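Local atomic coordinates of Gp15 protein (Listeria phage PSA, PDB entry 6R5W), a protein that serves as the homotrimeric receptor binding protein of a Listeria phage, probably recognising the host cell surface, this chain being its C-terminal part. Residues 12-15 with 20-23; 79-84 with 111-116; 138-143 with 148-153. All blocks are in the same frame, centred on the assembly; numbering follows the deposited sequence.

Interaction 1: 12-15 with 20-23; sequences DEHV and IHVT. With CD (cadmium ion), chain F.
His14 and His21, seven residues apart, both point NE2 at one cadmium ion, and the same pair from each of the other two subunits brings the histidine nitrogens on the metal to six. In this chain His14 NE2 lies 2.5 Å and His21 NE2 2.4 Å from the cadmium. The metal lies at the edge of the His14 ring, in its plane. Within the subunit the rings form an offset edge-to-face pair: the edge of His21 is turned to the face of His14, planes at 90°. His14 lies in the last turn of helix 8-15 and His21 in the loop before helix 24-31, so the threefold site joins helix end to loop near the N-terminal end of the stalk. With chi1 at 178°, His14 CG stands opposite the backbone N, carrying the imidazole to the ion. Ile20 CD1 lies 3.7 Å from His14 CE1, an apolar flank obliquely beside the ring. His14 O comes to the edge of the second ring, 3.4 Å from His21 CE1. Histidine suits both tasks: one nitrogen binds metal, while His21 ND1 bonds to Asp17 O, helping fix the ring's rotation; it also gives a weak bond to a water that donates to Val15 O.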
# COMPACT_ATOMS: atom_id res chain seq x y z
N ASP A 12 39.82 -58.21 -9.86
CA ASP A 12 39.90 -57.28 -10.98
C ASP A 12 38.52 -56.72 -11.33
O ASP A 12 38.38 -55.53 -11.60
CB ASP A 12 40.50 -57.96 -12.22
CG ASP A 12 42.02 -57.95 -12.23
OD1 ASP A 12 42.63 -57.50 -11.23
OD2 ASP A 12 42.61 -58.41 -13.25
N GLU A 13 37.50 -57.58 -11.36
CA GLU A 13 36.17 -57.09 -11.72
C GLU A 13 35.67 -56.10 -10.67
O GLU A 13 35.07 -55.08 -11.00
CB GLU A 13 35.17 -58.24 -11.89
CG GLU A 13 33.71 -57.78 -11.84
CD GLU A 13 32.74 -58.83 -12.39
OE1 GLU A 13 33.19 -59.93 -12.78
OE2 GLU A 13 31.52 -58.54 -12.44
N HIS A 14 35.93 -56.39 -9.39
CA HIS A 14 35.53 -55.48 -8.32
C HIS A 14 36.25 -54.15 -8.45
O HIS A 14 35.63 -53.08 -8.38
CB HIS A 14 35.85 -56.07 -6.98
CG HIS A 14 35.50 -55.16 -5.85
ND1 HIS A 14 34.22 -55.04 -5.36
CD2 HIS A 14 36.25 -54.25 -5.18
CE1 HIS A 14 34.21 -54.15 -4.38
NE2 HIS A 14 35.43 -53.64 -4.26
N VAL A 15 37.57 -54.20 -8.64
CA VAL A 15 38.39 -53.00 -8.73
C VAL A 15 38.03 -52.16 -9.93
O VAL A 15 38.14 -50.93 -9.88
CB VAL A 15 39.89 -53.41 -8.75
CG1 VAL A 15 40.74 -52.30 -9.30
CG2 VAL A 15 40.32 -53.85 -7.34
N ILE A 20 30.47 -48.73 -8.23
CA ILE A 20 30.32 -48.91 -6.79
C ILE A 20 31.37 -48.15 -5.99
O ILE A 20 31.36 -48.22 -4.75
CB ILE A 20 30.28 -50.39 -6.39
CG1 ILE A 20 31.58 -51.08 -6.81
CG2 ILE A 20 29.09 -51.09 -7.07
CD1 ILE A 20 31.62 -52.54 -6.39
N HIS A 21 32.25 -47.42 -6.65
CA HIS A 21 33.25 -46.59 -6.01
C HIS A 21 33.01 -45.12 -6.37
O HIS A 21 32.19 -44.79 -7.26
CB HIS A 21 34.70 -47.03 -6.43
CG HIS A 21 35.05 -48.40 -5.96
ND1 HIS A 21 34.95 -49.51 -6.78
CD2 HIS A 21 35.44 -48.85 -4.74
CE1 HIS A 21 35.21 -50.60 -6.07
NE2 HIS A 21 35.49 -50.23 -4.82
N VAL A 22 33.76 -44.26 -5.70
CA VAL A 22 33.70 -42.83 -5.90
C VAL A 22 35.12 -42.31 -6.13
O VAL A 22 36.09 -43.05 -6.04
CB VAL A 22 33.01 -42.13 -4.71
CG1 VAL A 22 31.66 -42.73 -4.47
CG2 VAL A 22 33.82 -42.22 -3.41
N THR A 23 35.23 -40.99 -6.33
CA THR A 23 36.51 -40.30 -6.34
C THR A 23 36.62 -39.29 -5.22
O THR A 23 35.62 -38.86 -4.61
CB THR A 23 36.76 -39.56 -7.65
OG1 THR A 23 35.90 -38.42 -7.72
CG2 THR A 23 36.49 -40.47 -8.82
CD CD F . 36.11 -51.62 -2.95
O HOH W 1 35.88 -49.00 -9.05

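Interaction 2: 79-84 with 111-116; sequences ARYIKF and PTFLAP
Strand 72-84, the second strand of a four-stranded antiparallel sheet, presents Tyr81 to the one-turn 3-10 segment of 111-116, where Phe113 and Leu114 receive it. Tyr81 has its ring between the backbone nitrogen and the carbonyl carbon (chi1 58°), a rotamer that stands the phenol off the strand towards the loop. Its far end meets Phe113: the edge of that ring faces Tyr81 in an offset edge-to-face pair, centroids 5.5 Å apart and planes at 70°. The closest atoms are Tyr81 OH and Phe113 CZ at 3.6 Å, the oxygen lying near the plane of the phenylalanine. Nearer the root of the tyrosine, Leu114 takes over. Its CD2 sits over one face, 4.3 Å from the centroid of the Tyr81 ring and 16° off the normal, a CH-pi contact displaced towards the rim, while Leu114 CD1 reaches Tyr81 CD1 at 4.0 Å. A branched leucine suits this place because its two methyls can spread along the same side of the ring. The turn is held by a bond of 2.8 Å from Leu114 N to Pro111 O, and Leu114 CG lies over a face of Phe113, a flat ring that can give Leu114 its face and Tyr81 its edge. Around them, Phe88 meets Tyr81 edge to face, and Tyr166 OH bonds to Leu114 O. The Tyr81 contact itself therefore rests on dispersion, weak ring polarity and fit of shapes, while the Tyr166 hydroxyl adds a directed bond between loop and sheet.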
# COMPACT_ATOMS: atom_id res chain seq x y z
N ALA A 79 3.32 19.34 4.08
CA ALA A 79 2.83 18.37 3.10
C ALA A 79 3.42 17.01 3.38
O ALA A 79 4.65 16.81 3.33
CB ALA A 79 3.19 18.83 1.67
N ARG A 80 2.56 16.03 3.63
CA ARG A 80 2.99 14.66 3.85
C ARG A 80 2.66 13.86 2.61
O ARG A 80 1.65 14.12 1.95
CB ARG A 80 2.30 14.06 5.05
CG ARG A 80 2.65 14.83 6.32
CD ARG A 80 2.02 14.25 7.59
NE ARG A 80 2.44 15.08 8.78
CZ ARG A 80 1.75 16.10 9.27
NH1 ARG A 80 0.60 16.53 8.72
NH2 ARG A 80 2.18 16.74 10.34
N TYR A 81 3.53 12.93 2.27
CA TYR A 81 3.31 12.22 1.01
C TYR A 81 3.81 10.78 1.06
O TYR A 81 4.73 10.44 1.81
CB TYR A 81 3.94 12.96 -0.16
CG TYR A 81 5.43 13.20 -0.07
CD1 TYR A 81 5.96 14.32 0.65
CD2 TYR A 81 6.32 12.37 -0.72
CE1 TYR A 81 7.33 14.54 0.70
CE2 TYR A 81 7.72 12.61 -0.70
CZ TYR A 81 8.20 13.67 0.03
OH TYR A 81 9.57 13.86 0.09
N ILE A 82 3.16 9.96 0.26
CA ILE A 82 3.39 8.52 0.26
C ILE A 82 3.62 8.05 -1.16
O ILE A 82 2.82 8.35 -2.05
CB ILE A 82 2.18 7.78 0.84
CG1 ILE A 82 1.82 8.29 2.23
CG2 ILE A 82 2.46 6.25 0.93
CD1 ILE A 82 0.39 7.73 2.78
N LYS A 83 4.61 7.18 -1.36
CA LYS A 83 4.86 6.62 -2.68
C LYS A 83 3.85 5.53 -3.01
O LYS A 83 3.59 4.64 -2.21
CB LYS A 83 6.30 6.05 -2.73
CG LYS A 83 6.69 5.50 -4.07
CD LYS A 83 8.13 4.94 -4.03
CE LYS A 83 8.62 4.45 -5.41
NZ LYS A 83 7.95 3.16 -5.78
N PHE A 84 3.26 5.62 -4.22
CA PHE A 84 2.44 4.56 -4.77
C PHE A 84 2.90 4.36 -6.19
O PHE A 84 2.63 5.19 -7.03
CB PHE A 84 0.96 4.91 -4.75
CG PHE A 84 0.39 4.82 -3.37
CD1 PHE A 84 0.18 3.57 -2.80
CD2 PHE A 84 0.15 5.97 -2.64
CE1 PHE A 84 -0.34 3.49 -1.50
CE2 PHE A 84 -0.34 5.88 -1.37
CZ PHE A 84 -0.58 4.66 -0.81
N PRO A 111 6.89 21.92 -3.51
CA PRO A 111 8.02 21.61 -4.39
C PRO A 111 7.58 21.04 -5.73
O PRO A 111 6.58 20.32 -5.83
CB PRO A 111 8.83 20.56 -3.60
CG PRO A 111 8.35 20.63 -2.24
CD PRO A 111 6.94 21.10 -2.28
N THR A 112 8.42 21.26 -6.75
CA THR A 112 8.12 20.81 -8.11
C THR A 112 7.90 19.28 -8.22
O THR A 112 7.10 18.82 -9.04
CB THR A 112 9.23 21.28 -9.09
OG1 THR A 112 10.49 20.71 -8.74
CG2 THR A 112 9.34 22.77 -9.05
N PHE A 113 8.65 18.47 -7.45
CA PHE A 113 8.40 17.04 -7.55
C PHE A 113 7.02 16.62 -6.97
O PHE A 113 6.61 15.44 -7.13
CB PHE A 113 9.50 16.20 -6.88
CG PHE A 113 9.48 16.21 -5.35
CD1 PHE A 113 10.03 17.24 -4.63
CD2 PHE A 113 8.91 15.16 -4.65
CE1 PHE A 113 10.03 17.24 -3.26
CE2 PHE A 113 8.89 15.18 -3.27
CZ PHE A 113 9.45 16.22 -2.58
N LEU A 114 6.30 17.53 -6.30
CA LEU A 114 4.93 17.24 -5.86
C LEU A 114 3.91 17.95 -6.73
O LEU A 114 2.80 18.19 -6.31
CB LEU A 114 4.77 17.63 -4.39
CG LEU A 114 5.66 16.81 -3.46
CD1 LEU A 114 5.33 17.22 -2.02
CD2 LEU A 114 5.47 15.30 -3.65
N ALA A 115 4.28 18.34 -7.97
CA ALA A 115 3.28 18.93 -8.85
C ALA A 115 2.15 17.94 -9.13
O ALA A 115 2.40 16.74 -9.29
CB ALA A 115 3.93 19.35 -10.18
N PRO A 116 0.90 18.39 -9.21
CA PRO A 116 -0.22 17.45 -9.41
C PRO A 116 -0.31 16.90 -10.83
O PRO A 116 0.07 17.58 -11.80
CB PRO A 116 -1.46 18.30 -9.09
CG PRO A 116 -1.03 19.69 -9.39
CD PRO A 116 0.45 19.77 -9.01

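Interaction 3: 138-143 with 148-153; sequences NIYLSV and NIVGVG
Tyr140 leaves its strand beside Asn148, its CB 3.8 Å from Asn148 O and 4.2 Å from Asn148 CB. Further out, CG comes 3.7 Å from Val150 CG2. That methyl lies over the middle of the ring, 3.6 Å from the Tyr140 centroid and only 5° off the normal, a CH-pi contact in which the flat ring receives the compact valine branch. The other methyl, Val150 CG1, serves the far end and lies 4.0 Å from Tyr140 OH. Paired backbone bonds between Tyr140 and Asn148 hold the root of the ring in register.

A classic beta bulge probably helps turn Val150 to the ring. Val150 and Gly151 both face Asn138, and Asn138 O accepts from Val150 N at 3.0 Å and from Gly151 N at 3.1 Å, the second donor in the carbonyl plane on a lone pair. The side-chain amide of Asn138 is taken up by residues of the second subunit, Gln136 at OD1 and Ser130 and Asn135 at ND2. On the other face of the sheet Ile139 and Ile149 pack together, with Ile139 also against strand 159-167. The hairpin 136-141/146-152 thus forms the centre of a four-stranded antiparallel sheet, flanked by strands 122-127 and 105-109.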
# COMPACT_ATOMS: atom_id res chain seq x y z
N ASN A 138 -13.08 28.61 -1.51
CA ASN A 138 -12.78 27.91 -2.76
C ASN A 138 -11.28 28.07 -3.02
O ASN A 138 -10.79 29.19 -3.24
CB ASN A 138 -13.58 28.50 -3.93
CG ASN A 138 -15.06 28.21 -3.83
OD1 ASN A 138 -15.49 27.18 -3.30
ND2 ASN A 138 -15.88 29.14 -4.37
N ILE A 139 -10.55 26.95 -3.02
CA ILE A 139 -9.10 26.96 -3.15
C ILE A 139 -8.74 26.23 -4.45
O ILE A 139 -9.22 25.12 -4.70
CB ILE A 139 -8.39 26.31 -1.93
CG1 ILE A 139 -8.80 27.04 -0.66
CG2 ILE A 139 -6.91 26.29 -2.17
CD1 ILE A 139 -8.02 26.54 0.62
N TYR A 140 -7.87 26.84 -5.24
CA TYR A 140 -7.33 26.21 -6.41
C TYR A 140 -5.94 25.67 -6.16
O TYR A 140 -5.11 26.32 -5.55
CB TYR A 140 -7.23 27.16 -7.59
CG TYR A 140 -8.49 27.69 -8.19
CD1 TYR A 140 -9.70 27.58 -7.58
CD2 TYR A 140 -8.42 28.39 -9.41
CE1 TYR A 140 -10.88 28.13 -8.16
CE2 TYR A 140 -9.56 28.93 -9.99
CZ TYR A 140 -10.75 28.83 -9.36
OH TYR A 140 -11.86 29.38 -9.89
N LEU A 141 -5.68 24.45 -6.63
CA LEU A 141 -4.32 23.91 -6.64
C LEU A 141 -3.88 24.02 -8.08
O LEU A 141 -4.46 23.33 -8.92
CB LEU A 141 -4.30 22.45 -6.19
CG LEU A 141 -2.94 21.81 -6.19
CD1 LEU A 141 -2.01 22.46 -5.15
CD2 LEU A 141 -2.94 20.27 -5.98
N SER A 142 -2.85 24.82 -8.36
CA SER A 142 -2.43 25.05 -9.75
C SER A 142 -1.55 23.91 -10.26
O SER A 142 -1.03 23.10 -9.51
CB SER A 142 -1.66 26.39 -9.85
OG SER A 142 -0.29 26.19 -9.41
N VAL A 143 -1.33 23.88 -11.59
CA VAL A 143 -0.50 22.88 -12.17
C VAL A 143 0.96 22.98 -11.70
O VAL A 143 1.69 21.99 -11.77
CB VAL A 143 -0.54 22.89 -13.72
CG1 VAL A 143 -1.94 22.55 -14.20
CG2 VAL A 143 -0.07 24.20 -14.27
N ASN A 148 -3.79 28.42 -4.17
CA ASN A 148 -4.36 29.72 -4.51
C ASN A 148 -5.75 29.87 -3.93
O ASN A 148 -6.72 29.27 -4.45
CB ASN A 148 -4.40 29.80 -6.04
CG ASN A 148 -4.88 31.14 -6.59
OD1 ASN A 148 -5.12 32.08 -5.88
ND2 ASN A 148 -5.21 31.11 -7.87
N ILE A 149 -5.89 30.71 -2.90
CA ILE A 149 -7.18 30.99 -2.29
C ILE A 149 -7.95 31.99 -3.16
O ILE A 149 -7.56 33.15 -3.25
CB ILE A 149 -7.02 31.49 -0.84
CG1 ILE A 149 -6.33 30.42 0.01
CG2 ILE A 149 -8.36 31.88 -0.28
CD1 ILE A 149 -5.86 30.94 1.35
N VAL A 150 -9.01 31.53 -3.82
CA VAL A 150 -9.77 32.29 -4.80
C VAL A 150 -11.04 32.87 -4.24
O VAL A 150 -11.45 33.96 -4.62
CB VAL A 150 -10.08 31.35 -6.00
CG1 VAL A 150 -11.21 31.90 -6.85
CG2 VAL A 150 -8.85 31.12 -6.81
N GLY A 151 -11.70 32.18 -3.30
CA GLY A 151 -12.89 32.74 -2.67
C GLY A 151 -12.89 32.41 -1.22
O GLY A 151 -12.51 31.29 -0.87
N VAL A 152 -13.28 33.37 -0.37
CA VAL A 152 -13.35 33.14 1.08
C VAL A 152 -14.62 33.82 1.60
O VAL A 152 -15.06 34.89 1.12
CB VAL A 152 -12.13 33.63 1.87
CG1 VAL A 152 -10.89 32.86 1.57
CG2 VAL A 152 -11.87 35.18 1.64
N GLY A 153 -15.20 33.23 2.64
CA GLY A 153 -16.34 33.86 3.29
C GLY A 153 -15.93 35.18 3.91
O GLY A 153 -16.71 36.15 3.91

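How the interactions relate
From the N terminus, the three contacts come in series, each closing before the next opens, so none nests or crosses. Interaction 1 closes a four-residue loop between helix 8-15 and the approach to helix 24-31, far out on the stalk, its centre about 72 Å from that of interaction 2. Helix 36-57 then leads to the beta domain. There interaction 2 spans 26 residues, tying one sheet to the loop before strand 122-127, and interaction 3 zips the next hairpin within the second sheet. These last two touch: Pro116 CG packs 3.4 Å from Ser142 O, so loop 111-116 bridges both sheets. All three meet the second subunit, interactions 1 and 2 also the third.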